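Local coordinates for MobB protein homolog (Geobacillus stearothermophilus, PDB 1XJC) that is of unknown function but, as a MobB homolog with a P-loop NTPase fold, probably binds a nucleotide and may serve molybdopterin guanine dinucleotide synthesis, at residues Asn5-Val10 against Leu97-Val102; Glu22-Ala27 against Trp160-Val165; Arg117-Trp122 against Pro139-Leu144; Ile131-Ala136 against Pro147-Ala152. One frame throughout, in Å; residues are numbered along the deposited sequence.

Contact 1: residues Asn5-Val10 against Leu97-Val102; sequences NVWQVV and LDLVLV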
loop_
_atom_site.group_PDB
_atom_site.type_symbol
_atom_site.label_atom_id
_atom_site.label_comp_id
_atom_site.label_asym_id
_atom_site.label_seq_id
_atom_site.Cartn_x
_atom_site.Cartn_y
_atom_site.Cartn_z
ATOM N N ASN A 5 8.775 -6.817 4.500
ATOM C CA ASN A 5 8.958 -5.593 3.745
ATOM C C ASN A 5 7.547 -5.035 3.511
ATOM O O ASN A 5 6.905 -5.354 2.516
ATOM C CB ASN A 5 9.638 -5.913 2.413
ATOM C CG ASN A 5 10.499 -4.784 1.925
ATOM O OD1 ASN A 5 10.125 -3.616 2.038
ATOM N ND2 ASN A 5 11.657 -5.119 1.364
ATOM N N VAL A 6 7.076 -4.207 4.437
ATOM C CA VAL A 6 5.732 -3.630 4.366
ATOM C C VAL A 6 5.736 -2.195 3.861
ATOM O O VAL A 6 6.484 -1.375 4.367
ATOM C CB VAL A 6 5.071 -3.608 5.764
ATOM C CG1 VAL A 6 3.637 -3.051 5.668
ATOM C CG2 VAL A 6 5.089 -5.021 6.371
ATOM N N TRP A 7 4.896 -1.898 2.871
ATOM C CA TRP A 7 4.789 -0.543 2.339
ATOM C C TRP A 7 3.329 -0.116 2.318
ATOM O O TRP A 7 2.450 -0.922 2.038
ATOM C CB TRP A 7 5.347 -0.452 0.912
ATOM C CG TRP A 7 6.846 -0.392 0.856
ATOM C CD1 TRP A 7 7.718 -1.403 1.125
ATOM C CD2 TRP A 7 7.641 0.755 0.523
ATOM N NE1 TRP A 7 9.015 -0.957 0.984
ATOM C CE2 TRP A 7 8.996 0.364 0.614
ATOM C CE3 TRP A 7 7.338 2.073 0.159
ATOM C CZ2 TRP A 7 10.055 1.249 0.352
ATOM C CZ3 TRP A 7 8.387 2.958 -0.102
ATOM C CH2 TRP A 7 9.731 2.539 -0.002
ATOM N N GLN A 8 3.074 1.158 2.590
ATOM C CA GLN A 8 1.714 1.648 2.593
ATOM C C GLN A 8 1.398 2.574 1.430
ATOM O O GLN A 8 2.258 3.302 0.921
ATOM C CB GLN A 8 1.429 2.390 3.889
ATOM C CG GLN A 8 1.330 1.515 5.111
ATOM C CD GLN A 8 1.151 2.329 6.366
ATOM O OE1 GLN A 8 0.072 2.893 6.611
ATOM N NE2 GLN A 8 2.208 2.415 7.170
ATOM N N VAL A 9 0.139 2.540 1.023
ATOM C CA VAL A 9 -0.358 3.388 -0.044
ATOM C C VAL A 9 -1.497 4.147 0.622
ATOM O O VAL A 9 -2.490 3.545 1.046
ATOM C CB VAL A 9 -0.877 2.550 -1.232
ATOM C CG1 VAL A 9 -1.623 3.463 -2.230
ATOM C CG2 VAL A 9 0.306 1.846 -1.926
ATOM N N VAL A 10 -1.339 5.460 0.763
ATOM C CA VAL A 10 -2.366 6.275 1.409
ATOM C C VAL A 10 -2.891 7.391 0.508
ATOM O O VAL A 10 -2.152 7.946 -0.320
ATOM C CB VAL A 10 -1.833 6.909 2.725
ATOM C CG1 VAL A 10 -1.423 5.806 3.695
ATOM C CG2 VAL A 10 -0.630 7.820 2.429
ATOM N N LEU A 97 6.413 -13.872 2.844
ATOM C CA LEU A 97 6.170 -12.854 1.831
ATOM C C LEU A 97 7.380 -11.942 1.625
ATOM O O LEU A 97 8.102 -11.631 2.577
ATOM C CB LEU A 97 4.939 -12.026 2.217
ATOM C CG LEU A 97 3.648 -12.848 2.349
ATOM C CD1 LEU A 97 2.495 -11.943 2.782
ATOM C CD2 LEU A 97 3.331 -13.531 1.023
ATOM N N ASP A 98 7.603 -11.540 0.378
ATOM C CA ASP A 98 8.702 -10.640 0.035
ATOM C C ASP A 98 8.257 -9.185 0.127
ATOM O O ASP A 98 9.077 -8.286 0.307
ATOM C CB ASP A 98 9.189 -10.891 -1.401
ATOM C CG ASP A 98 9.699 -12.312 -1.607
ATOM O OD1 ASP A 98 10.698 -12.677 -0.948
ATOM O OD2 ASP A 98 9.089 -13.057 -2.415
ATOM N N LEU A 99 6.953 -8.963 -0.008
ATOM C CA LEU A 99 6.399 -7.617 -0.013
ATOM C C LEU A 99 4.937 -7.635 0.400
ATOM O O LEU A 99 4.169 -8.489 -0.047
ATOM C CB LEU A 99 6.490 -7.024 -1.435
ATOM C CG LEU A 99 5.784 -5.678 -1.686
ATOM C CD1 LEU A 99 6.536 -4.571 -0.925
ATOM C CD2 LEU A 99 5.721 -5.351 -3.193
ATOM N N VAL A 100 4.569 -6.687 1.247
ATOM C CA VAL A 100 3.188 -6.534 1.685
ATOM C C VAL A 100 2.807 -5.086 1.406
ATOM O O VAL A 100 3.443 -4.157 1.919
ATOM C CB VAL A 100 3.001 -6.807 3.213
ATOM C CG1 VAL A 100 1.516 -6.647 3.589
ATOM C CG2 VAL A 100 3.469 -8.224 3.544
ATOM N N LEU A 101 1.792 -4.899 0.568
ATOM C CA LEU A 101 1.327 -3.564 0.247
ATOM C C LEU A 101 0.057 -3.327 1.030
ATOM O O LEU A 101 -0.926 -4.082 0.904
ATOM C CB LEU A 101 1.055 -3.422 -1.253
ATOM C CG LEU A 101 2.342 -3.563 -2.069
ATOM C CD1 LEU A 101 1.994 -3.605 -3.555
ATOM C CD2 LEU A 101 3.288 -2.372 -1.770
ATOM N N VAL A 102 0.083 -2.266 1.821
ATOM C CA VAL A 102 -1.025 -1.900 2.677
ATOM C C VAL A 102 -1.683 -0.610 2.222
ATOM O O VAL A 102 -1.023 0.435 2.132
ATOM C CB VAL A 102 -0.519 -1.706 4.125
ATOM C CG1 VAL A 102 -1.641 -1.202 5.007
ATOM C CG2 VAL A 102 0.074 -3.015 4.651
#
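Four main-chain hydrogen bonds join Asn5-Val10 to Leu97-Val102 as neighbouring parallel strands. Val100 lends its N to Asn5 O (3.0 Å) and its O to Trp7 N (2.8 Å); two residues on, Val102 N reaches Trp7 O at 2.7 Å and Val102 O receives Val9 N at 2.6 Å. CA-H...O contacts fill in between, among them Leu99 CA to Asn5 O.

The apolar contacts fall on two faces. On that of Val6, Gln8, Val100 and Val102, Val6 CG1 touches Val102 CG2 at 3.7 Å, and the CG of Gln8 lies alongside Val102 CB; helix 85-92 packs on the two valines of the second strand. On the other face, Leu101 CD2 sits against Trp7 CB (3.9 Å). Leu99 CG is anti to its N (chi1 172°), which turns CD1 toward CD1 of the Trp7 ring.

Among the polar groups, Asn5 CB packs against Asp98 O at 3.2 Å, the closest side-chain approach of the contact. Trp7 NE1 makes a weak bond to Asn5 OD1, which lies in the indole plane at the ring edge, and Asn5 ND2 binds Val165 O.

Strand 6-10 leads into a probable Walker A P-loop, and Val9 packs on Lys17. The chemistry is that of a buried sheet centre: main-chain polar groups pair across the strands, and mostly hydrocarbon side chains are left to pack on the helices.

Contact 2: residues Glu22-Ala27 against Trp160-Val165; sequences EKWVAA and WLMNEV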
loop_
_atom_site.group_PDB
_atom_site.type_symbol
_atom_site.label_atom_id
_atom_site.label_comp_id
_atom_site.label_asym_id
_atom_site.label_seq_id
_atom_site.Cartn_x
_atom_site.Cartn_y
_atom_site.Cartn_z
ATOM N N GLU A 22 -2.664 -1.774 -8.116
ATOM C CA GLU A 22 -2.718 -2.745 -9.199
ATOM C C GLU A 22 -1.414 -2.897 -9.955
ATOM O O GLU A 22 -0.939 -4.013 -10.179
ATOM C CB GLU A 22 -3.851 -2.386 -10.172
ATOM C CG GLU A 22 -5.165 -3.050 -9.768
ATOM C CD GLU A 22 -6.348 -2.680 -10.662
ATOM O OE1 GLU A 22 -6.164 -2.545 -11.899
ATOM O OE2 GLU A 22 -7.465 -2.549 -10.109
ATOM N N LYS A 23 -0.826 -1.775 -10.343
ATOM C CA LYS A 23 0.411 -1.824 -11.099
ATOM C C LYS A 23 1.579 -2.303 -10.265
ATOM O O LYS A 23 2.436 -3.031 -10.760
ATOM C CB LYS A 23 0.717 -0.439 -11.682
ATOM C CG LYS A 23 -0.257 -0.032 -12.776
ATOM C CD LYS A 23 0.036 1.377 -13.269
ATOM C CE LYS A 23 -1.008 1.806 -14.286
ATOM N NZ LYS A 23 -1.037 0.840 -15.428
ATOM N N TRP A 24 1.621 -1.896 -9.000
ATOM C CA TRP A 24 2.721 -2.289 -8.127
ATOM C C TRP A 24 2.629 -3.791 -7.859
ATOM O O TRP A 24 3.624 -4.496 -7.969
ATOM C CB TRP A 24 2.656 -1.503 -6.813
ATOM C CG TRP A 24 3.936 -1.490 -6.029
ATOM C CD1 TRP A 24 5.063 -2.229 -6.264
ATOM C CD2 TRP A 24 4.222 -0.676 -4.888
ATOM N NE1 TRP A 24 6.031 -1.921 -5.343
ATOM C CE2 TRP A 24 5.543 -0.972 -4.485
ATOM C CE3 TRP A 24 3.490 0.281 -4.165
ATOM C CZ2 TRP A 24 6.151 -0.346 -3.385
ATOM C CZ3 TRP A 24 4.096 0.904 -3.069
ATOM C CH2 TRP A 24 5.411 0.587 -2.693
ATOM N N VAL A 25 1.440 -4.285 -7.503
ATOM C CA VAL A 25 1.275 -5.726 -7.272
ATOM C C VAL A 25 1.686 -6.516 -8.529
ATOM O O VAL A 25 2.419 -7.498 -8.433
ATOM C CB VAL A 25 -0.209 -6.097 -6.889
ATOM C CG1 VAL A 25 -0.425 -7.590 -7.028
ATOM C CG2 VAL A 25 -0.524 -5.668 -5.446
ATOM N N ALA A 26 1.233 -6.079 -9.706
ATOM C CA ALA A 26 1.561 -6.769 -10.961
ATOM C C ALA A 26 3.072 -6.842 -11.241
ATOM O O ALA A 26 3.582 -7.886 -11.669
ATOM C CB ALA A 26 0.830 -6.079 -12.170
ATOM N N ALA A 27 3.790 -5.747 -11.000
ATOM C CA ALA A 27 5.231 -5.741 -11.242
ATOM C C ALA A 27 5.881 -6.699 -10.253
ATOM O O ALA A 27 6.768 -7.472 -10.622
ATOM C CB ALA A 27 5.809 -4.326 -11.063
ATOM N N TRP A 160 10.916 2.719 -9.952
ATOM C CA TRP A 160 11.518 3.431 -8.819
ATOM C C TRP A 160 11.128 2.755 -7.488
ATOM O O TRP A 160 11.979 2.503 -6.599
ATOM C CB TRP A 160 11.058 4.886 -8.803
ATOM C CG TRP A 160 11.736 5.711 -7.751
ATOM C CD1 TRP A 160 12.940 6.352 -7.858
ATOM C CD2 TRP A 160 11.276 5.943 -6.417
ATOM N NE1 TRP A 160 13.258 6.967 -6.671
ATOM C CE2 TRP A 160 12.254 6.730 -5.769
ATOM C CE3 TRP A 160 10.132 5.563 -5.706
ATOM C CZ2 TRP A 160 12.123 7.141 -4.440
ATOM C CZ3 TRP A 160 10.001 5.971 -4.386
ATOM C CH2 TRP A 160 10.994 6.754 -3.767
ATOM N N LEU A 161 9.840 2.469 -7.346
ATOM C CA LEU A 161 9.350 1.832 -6.121
ATOM C C LEU A 161 9.936 0.433 -5.954
ATOM O O LEU A 161 10.370 0.076 -4.859
ATOM C CB LEU A 161 7.817 1.769 -6.119
ATOM C CG LEU A 161 7.118 3.114 -5.949
ATOM C CD1 LEU A 161 5.618 2.979 -6.186
ATOM C CD2 LEU A 161 7.397 3.632 -4.546
HETATM N N MSE A 162 9.958 -0.355 -7.028
HETATM C CA MSE A 162 10.508 -1.705 -6.950
HETATM C C MSE A 162 11.969 -1.629 -6.459
HETATM O O MSE A 162 12.412 -2.432 -5.620
HETATM C CB MSE A 162 10.423 -2.387 -8.320
HETATM C CG MSE A 162 8.983 -2.696 -8.754
HETATM SE SE MSE A 162 8.151 -4.043 -7.596
HETATM C CE MSE A 162 8.900 -5.627 -8.449
ATOM N N ASN A 163 12.705 -0.645 -6.957
ATOM C CA ASN A 163 14.089 -0.486 -6.540
ATOM C C ASN A 163 14.141 -0.125 -5.053
ATOM O O ASN A 163 15.007 -0.622 -4.326
ATOM C CB ASN A 163 14.800 0.594 -7.364
ATOM C CG ASN A 163 16.255 0.776 -6.946
ATOM O OD1 ASN A 163 17.066 -0.150 -7.053
ATOM N ND2 ASN A 163 16.588 1.966 -6.456
ATOM N N GLU A 164 13.215 0.724 -4.601
ATOM C CA GLU A 164 13.182 1.116 -3.192
ATOM C C GLU A 164 12.938 -0.106 -2.311
ATOM O O GLU A 164 13.555 -0.245 -1.247
ATOM C CB GLU A 164 12.103 2.176 -2.921
ATOM C CG GLU A 164 12.453 3.563 -3.424
ATOM C CD GLU A 164 13.800 4.056 -2.893
ATOM O OE1 GLU A 164 13.920 4.258 -1.668
ATOM O OE2 GLU A 164 14.737 4.236 -3.699
ATOM N N VAL A 165 12.039 -0.988 -2.747
ATOM C CA VAL A 165 11.764 -2.203 -1.995
ATOM C C VAL A 165 13.012 -3.108 -1.988
ATOM O O VAL A 165 13.403 -3.626 -0.945
ATOM C CB VAL A 165 10.599 -3.018 -2.614
ATOM C CG1 VAL A 165 10.443 -4.339 -1.855
ATOM C CG2 VAL A 165 9.295 -2.203 -2.588
#
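The helical segments Glu22-Ala27 and Trp160-Val165 cross at -57° with their axes 10.8 Å apart, wide enough for an indole to lie between the helices, and Trp24 and Met162 have the nearest CA atoms. Helix 17-30 follows the probable P-loop, and helix 154-166 packs beside it on the same side of the parallel sheet. With CG anti to the backbone N (chi1 -162°), Trp24 sends its ring toward the second helix. Leu161 crosses it at about a right angle: its CD1 stands over one face in a CH-pi contact, 3.9 Å from the centroid of the six-membered ring, while its CB lies near CZ2. Val165 CG2 meets CZ2 at the ring edge, 3.7 Å away. Trimming Trp24 to an alanine is likely to open a gap between the helices and leave Leu161, Met162 and Val165 without the ring they pack on. Strand residues Val9, Leu99 and Leu101 also touch the indole. Its buried NE1 has no hydrogen-bond partner in the model. Met162, present as selenomethionine, forms a Met-aromatic contact at the edge of the five-membered ring, SE lying 3.8 Å from Trp24 NE1, and its bent chain brings CE to 3.6 Å from Ala27 O.

Contact 3: residues Arg117-Trp122 against Pro139-Leu144; sequences RSEEDW and PLEGPL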
loop_
_atom_site.group_PDB
_atom_site.type_symbol
_atom_site.label_atom_id
_atom_site.label_comp_id
_atom_site.label_asym_id
_atom_site.label_seq_id
_atom_site.Cartn_x
_atom_site.Cartn_y
_atom_site.Cartn_z
ATOM N N ARG A 117 -4.842 14.300 -4.892
ATOM C CA ARG A 117 -5.565 14.853 -6.034
ATOM C C ARG A 117 -5.298 16.348 -6.146
ATOM O O ARG A 117 -5.418 16.940 -7.223
ATOM C CB ARG A 117 -7.072 14.651 -5.855
ATOM C CG ARG A 117 -7.481 13.212 -5.583
ATOM C CD ARG A 117 -8.897 13.159 -5.008
ATOM N NE ARG A 117 -8.985 13.886 -3.737
ATOM C CZ ARG A 117 -10.039 13.855 -2.919
ATOM N NH1 ARG A 117 -11.115 13.128 -3.226
ATOM N NH2 ARG A 117 -10.018 14.552 -1.791
ATOM N N SER A 118 -4.893 16.946 -5.034
ATOM C CA SER A 118 -4.711 18.392 -4.993
ATOM C C SER A 118 -3.766 18.859 -3.893
ATOM O O SER A 118 -3.328 18.078 -3.049
ATOM C CB SER A 118 -6.069 19.026 -4.729
ATOM O OG SER A 118 -6.578 18.520 -3.498
ATOM N N GLU A 119 -3.492 20.158 -3.897
ATOM C CA GLU A 119 -2.637 20.754 -2.889
ATOM C C GLU A 119 -3.360 20.602 -1.552
ATOM O O GLU A 119 -2.727 20.380 -0.521
ATOM C CB GLU A 119 -2.393 22.233 -3.217
ATOM C CG GLU A 119 -1.648 23.021 -2.144
ATOM C CD GLU A 119 -0.341 22.367 -1.724
ATOM O OE1 GLU A 119 0.393 21.867 -2.603
ATOM O OE2 GLU A 119 -0.044 22.368 -0.504
ATOM N N GLU A 120 -4.688 20.694 -1.581
ATOM C CA GLU A 120 -5.505 20.545 -0.374
ATOM C C GLU A 120 -5.351 19.149 0.247
ATOM O O GLU A 120 -5.246 19.017 1.476
ATOM C CB GLU A 120 -6.983 20.810 -0.693
ATOM C CG GLU A 120 -7.917 20.615 0.492
ATOM C CD GLU A 120 -9.368 20.979 0.178
ATOM O OE1 GLU A 120 -9.629 22.154 -0.175
ATOM O OE2 GLU A 120 -10.251 20.095 0.292
ATOM N N ASP A 121 -5.362 18.106 -0.588
ATOM C CA ASP A 121 -5.171 16.742 -0.081
ATOM C C ASP A 121 -3.792 16.660 0.585
ATOM O O ASP A 121 -3.635 16.067 1.649
ATOM C CB ASP A 121 -5.155 15.707 -1.212
ATOM C CG ASP A 121 -6.533 15.261 -1.649
ATOM O OD1 ASP A 121 -7.542 15.746 -1.122
ATOM O OD2 ASP A 121 -6.600 14.395 -2.544
ATOM N N TRP A 122 -2.788 17.222 -0.084
ATOM C CA TRP A 122 -1.411 17.182 0.403
ATOM C C TRP A 122 -1.238 17.910 1.726
ATOM O O TRP A 122 -0.455 17.478 2.576
ATOM C CB TRP A 122 -0.465 17.789 -0.635
ATOM C CG TRP A 122 0.984 17.853 -0.200
ATOM C CD1 TRP A 122 1.781 18.969 -0.157
ATOM C CD2 TRP A 122 1.794 16.761 0.257
ATOM N NE1 TRP A 122 3.033 18.635 0.295
ATOM C CE2 TRP A 122 3.071 17.288 0.561
ATOM C CE3 TRP A 122 1.563 15.380 0.448
ATOM C CZ2 TRP A 122 4.119 16.489 1.048
ATOM C CZ3 TRP A 122 2.606 14.585 0.933
ATOM C CH2 TRP A 122 3.869 15.145 1.227
ATOM N N PRO A 139 0.937 19.370 -9.920
ATOM C CA PRO A 139 2.149 19.751 -9.182
ATOM C C PRO A 139 1.771 20.367 -7.832
ATOM O O PRO A 139 0.680 20.917 -7.692
ATOM C CB PRO A 139 2.823 20.748 -10.116
ATOM C CG PRO A 139 1.646 21.405 -10.799
ATOM C CD PRO A 139 0.751 20.226 -11.108
ATOM N N LEU A 140 2.663 20.277 -6.849
ATOM C CA LEU A 140 2.380 20.806 -5.517
ATOM C C LEU A 140 3.172 22.069 -5.187
ATOM O O LEU A 140 4.267 22.274 -5.695
ATOM C CB LEU A 140 2.667 19.730 -4.466
ATOM C CG LEU A 140 1.887 18.431 -4.659
ATOM C CD1 LEU A 140 2.437 17.336 -3.749
ATOM C CD2 LEU A 140 0.414 18.701 -4.387
ATOM N N GLU A 141 2.611 22.912 -4.326
ATOM C CA GLU A 141 3.275 24.154 -3.933
ATOM C C GLU A 141 4.266 23.954 -2.798
ATOM O O GLU A 141 4.294 22.903 -2.154
ATOM C CB GLU A 141 2.249 25.187 -3.473
ATOM C CG GLU A 141 1.288 25.671 -4.535
ATOM C CD GLU A 141 0.368 26.745 -4.001
ATOM O OE1 GLU A 141 -0.383 26.458 -3.039
ATOM O OE2 GLU A 141 0.403 27.876 -4.536
ATOM N N GLY A 142 5.062 24.993 -2.550
ATOM C CA GLY A 142 6.039 24.961 -1.476
ATOM C C GLY A 142 7.157 23.959 -1.656
ATOM O O GLY A 142 7.245 23.293 -2.690
ATOM N N PRO A 143 8.047 23.840 -0.661
ATOM C CA PRO A 143 9.159 22.889 -0.758
ATOM C C PRO A 143 8.630 21.472 -0.573
ATOM O O PRO A 143 7.581 21.279 0.036
ATOM C CB PRO A 143 10.080 23.307 0.387
ATOM C CG PRO A 143 9.720 24.755 0.626
ATOM C CD PRO A 143 8.226 24.732 0.496
ATOM N N LEU A 144 9.349 20.488 -1.101
ATOM C CA LEU A 144 8.931 19.098 -0.963
ATOM C C LEU A 144 10.166 18.243 -0.726
ATOM O O LEU A 144 11.104 18.249 -1.530
ATOM C CB LEU A 144 8.194 18.633 -2.228
ATOM C CG LEU A 144 7.066 17.605 -2.056
ATOM C CD1 LEU A 144 7.570 16.381 -1.307
ATOM C CD2 LEU A 144 5.912 18.244 -1.307
#
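Glu119 reaches across to Leu140 and Glu141 from the first turn of helix 119-125. Its CB leads to a CG set anti to the backbone N (chi1 173°), and CG passes 3.8 Å from Glu141 OE1. A bend at chi2 (53°) then swings the carboxylate over the loop. CD comes within 4.0 Å of Glu141 N, and OE1 at the tip accepts the hydrogen bond from that N at 3.0 Å. The N-H lies above the carboxylate plane, 46° out of it. The same oxygen also rests against Leu140 CB and CD2. With an alanine in place of Glu119, Glu141 N would probably lose this acceptor and Leu140 CB and CD2 the group that rests on them.

Ser118, at the N-cap position just before Glu119, accepts from Asp121 N through its OG, a capping bond. Asp121 in turn is gripped side-on by Arg117, whose NE and NH2 take one carboxylate oxygen each through syn lone pairs, NE closing a salt bridge to OD2 at 2.7 Å. Arg117 N adds a second donor to OD2.

One turn further, Trp122 faces the loop between strands 131-136 and 148-150. Leu140 CD1 stands over one face of the indole in a CH-pi contact, 4.0 Å from the centroid of the five-membered ring. Leu144 approaches from the opposite direction and places CD2 obliquely near NE1 and CZ2. The ring and Leu140 both pack on Val116 and Val134, while the Glu141 side chain lies at the surface, its OE1 4.7 Å from Glu119 OE1.

Contact 4: residues Ile131-Ala136 against Pro147-Ala152; sequences IRAVIA and PVFSLA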
loop_
_atom_site.group_PDB
_atom_site.type_symbol
_atom_site.label_atom_id
_atom_site.label_comp_id
_atom_site.label_asym_id
_atom_site.label_seq_id
_atom_site.Cartn_x
_atom_site.Cartn_y
_atom_site.Cartn_z
ATOM N N ILE A 131 6.910 9.140 4.910
ATOM C CA ILE A 131 6.513 9.320 3.508
ATOM C C ILE A 131 7.755 9.192 2.621
ATOM O O ILE A 131 8.742 9.881 2.851
ATOM C CB ILE A 131 5.886 10.725 3.267
ATOM C CG1 ILE A 131 4.547 10.821 4.005
ATOM C CG2 ILE A 131 5.654 10.969 1.750
ATOM C CD1 ILE A 131 3.991 12.250 4.025
ATOM N N ARG A 132 7.715 8.317 1.618
ATOM C CA ARG A 132 8.862 8.152 0.727
ATOM C C ARG A 132 8.664 8.787 -0.653
ATOM O O ARG A 132 9.635 9.109 -1.342
ATOM C CB ARG A 132 9.194 6.666 0.544
ATOM C CG ARG A 132 9.484 5.910 1.848
ATOM C CD ARG A 132 10.641 6.574 2.607
ATOM N NE ARG A 132 10.970 5.879 3.850
ATOM C CZ ARG A 132 11.672 4.748 3.910
ATOM N NH1 ARG A 132 12.118 4.190 2.795
ATOM N NH2 ARG A 132 11.918 4.170 5.085
ATOM N N ALA A 133 7.417 8.950 -1.068
ATOM C CA ALA A 133 7.128 9.522 -2.379
ATOM C C ALA A 133 5.692 9.948 -2.425
ATOM O O ALA A 133 4.871 9.489 -1.619
ATOM C CB ALA A 133 7.389 8.495 -3.497
ATOM N N VAL A 134 5.406 10.825 -3.383
ATOM C CA VAL A 134 4.079 11.365 -3.622
ATOM C C VAL A 134 3.764 11.161 -5.098
ATOM O O VAL A 134 4.632 11.373 -5.957
ATOM C CB VAL A 134 4.021 12.894 -3.353
ATOM C CG1 VAL A 134 2.578 13.418 -3.595
ATOM C CG2 VAL A 134 4.481 13.208 -1.913
ATOM N N ILE A 135 2.542 10.722 -5.391
ATOM C CA ILE A 135 2.095 10.555 -6.765
ATOM C C ILE A 135 0.855 11.445 -6.800
ATOM O O ILE A 135 -0.070 11.265 -6.006
ATOM C CB ILE A 135 1.776 9.078 -7.083
ATOM C CG1 ILE A 135 3.065 8.243 -6.971
ATOM C CG2 ILE A 135 1.151 8.967 -8.479
ATOM C CD1 ILE A 135 2.888 6.717 -7.183
ATOM N N ALA A 136 0.838 12.416 -7.713
ATOM C CA ALA A 136 -0.250 13.386 -7.735
ATOM C C ALA A 136 -0.919 13.659 -9.063
ATOM O O ALA A 136 -0.384 13.327 -10.121
ATOM C CB ALA A 136 0.268 14.705 -7.170
ATOM N N PRO A 147 10.318 12.814 -3.618
ATOM C CA PRO A 147 10.088 12.896 -5.059
ATOM C C PRO A 147 8.581 12.891 -5.323
ATOM O O PRO A 147 7.809 12.267 -4.578
ATOM C CB PRO A 147 10.787 11.646 -5.604
ATOM C CG PRO A 147 10.798 10.704 -4.440
ATOM C CD PRO A 147 11.088 11.608 -3.267
ATOM N N VAL A 148 8.170 13.618 -6.355
ATOM C CA VAL A 148 6.764 13.695 -6.727
ATOM C C VAL A 148 6.669 13.224 -8.175
ATOM O O VAL A 148 7.456 13.668 -9.034
ATOM C CB VAL A 148 6.213 15.149 -6.646
ATOM C CG1 VAL A 148 4.714 15.171 -7.033
ATOM C CG2 VAL A 148 6.432 15.719 -5.237
ATOM N N PHE A 149 5.724 12.325 -8.441
ATOM C CA PHE A 149 5.514 11.796 -9.790
ATOM C C PHE A 149 4.057 12.060 -10.191
ATOM O O PHE A 149 3.168 12.254 -9.349
ATOM C CB PHE A 149 5.712 10.265 -9.851
ATOM C CG PHE A 149 7.064 9.763 -9.386
ATOM C CD1 PHE A 149 8.106 9.557 -10.295
ATOM C CD2 PHE A 149 7.273 9.432 -8.038
ATOM C CE1 PHE A 149 9.328 9.023 -9.878
ATOM C CE2 PHE A 149 8.490 8.899 -7.605
ATOM C CZ PHE A 149 9.522 8.691 -8.520
ATOM N N SER A 150 3.812 12.048 -11.487
ATOM C CA SER A 150 2.464 12.191 -11.990
ATOM C C SER A 150 1.876 10.781 -11.927
ATOM O O SER A 150 2.578 9.788 -12.168
ATOM C CB SER A 150 2.479 12.654 -13.453
ATOM O OG SER A 150 1.264 12.295 -14.096
ATOM N N LEU A 151 0.590 10.694 -11.603
ATOM C CA LEU A 151 -0.107 9.408 -11.551
ATOM C C LEU A 151 -0.030 8.697 -12.918
ATOM O O LEU A 151 -0.068 7.457 -13.013
ATOM C CB LEU A 151 -1.575 9.644 -11.164
ATOM C CG LEU A 151 -2.438 8.387 -11.077
ATOM C CD1 LEU A 151 -1.873 7.488 -9.949
ATOM C CD2 LEU A 151 -3.916 8.779 -10.823
ATOM N N ALA A 152 0.103 9.478 -13.987
ATOM C CA ALA A 152 0.192 8.897 -15.329
ATOM C C ALA A 152 1.580 8.327 -15.631
ATOM O O ALA A 152 1.754 7.540 -16.561
ATOM C CB ALA A 152 -0.151 9.968 -16.386
#
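The last two strands of the parallel six-stranded sheet meet where Ile131-Ala136 runs beside Pro147-Ala152, strand 148-150 being the outermost within the chain. Val134 N donates to Pro147 O at 3.0 Å, and Phe149 N returns to Val134 O at 2.9 Å. Farther along, Ala136 N binds Phe149 O, and Ala136 O takes Leu151 N at 3.2 Å. CA-H...O contacts run between these bonds, the closest from Val148 CA to Val134 O. Ser150 OG accepts from Ala152 N in an ST turn.

Ile135 and Phe149 share one face of the sheet. With chi1 at -64°, Ile135 CG2 stands opposite the backbone N and presses on Leu151, 3.3 Å from its CA and 3.7 Å from its CD1. Ala133 CB lies at the edge of the Phe149 ring, near its plane and 4.3 Å from CE2, and also touches Pro147 CG. The opposite face carries Val134 and Val148, where Val134 CB approaches Val148 CG2 at 4.2 Å.

Strand 112-116 flanks 131-136 on its other edge. Helix 154-166 covers the face of Ile135 and Phe149, Tyr157 touching both and the Trp160 ring meeting that of Phe149, while helix 119-125 lies on the face of Val134.

How the contacts relate
Contacts 1 and 4 belong to one parallel sheet, about 17 Å apart between centres: contact 1 is buried in its middle, contact 4 partly exposed at its outer edge. Both rely on main-chain hydrogen bonds. Contact 2, also buried, rests almost wholly on side-chain packing of two helices over the sheet, with no hydrogen bond across it; it reaches contact 1 through Trp24 against Trp7 and Leu101, and contact 4 through Trp160 against Phe149 and Pro147. Contact 3 lies at the surface, where one carboxylate-to-backbone hydrogen bond joins the apolar packing. It touches contact 4, while its nearest atoms stay about 11 Å from contact 2.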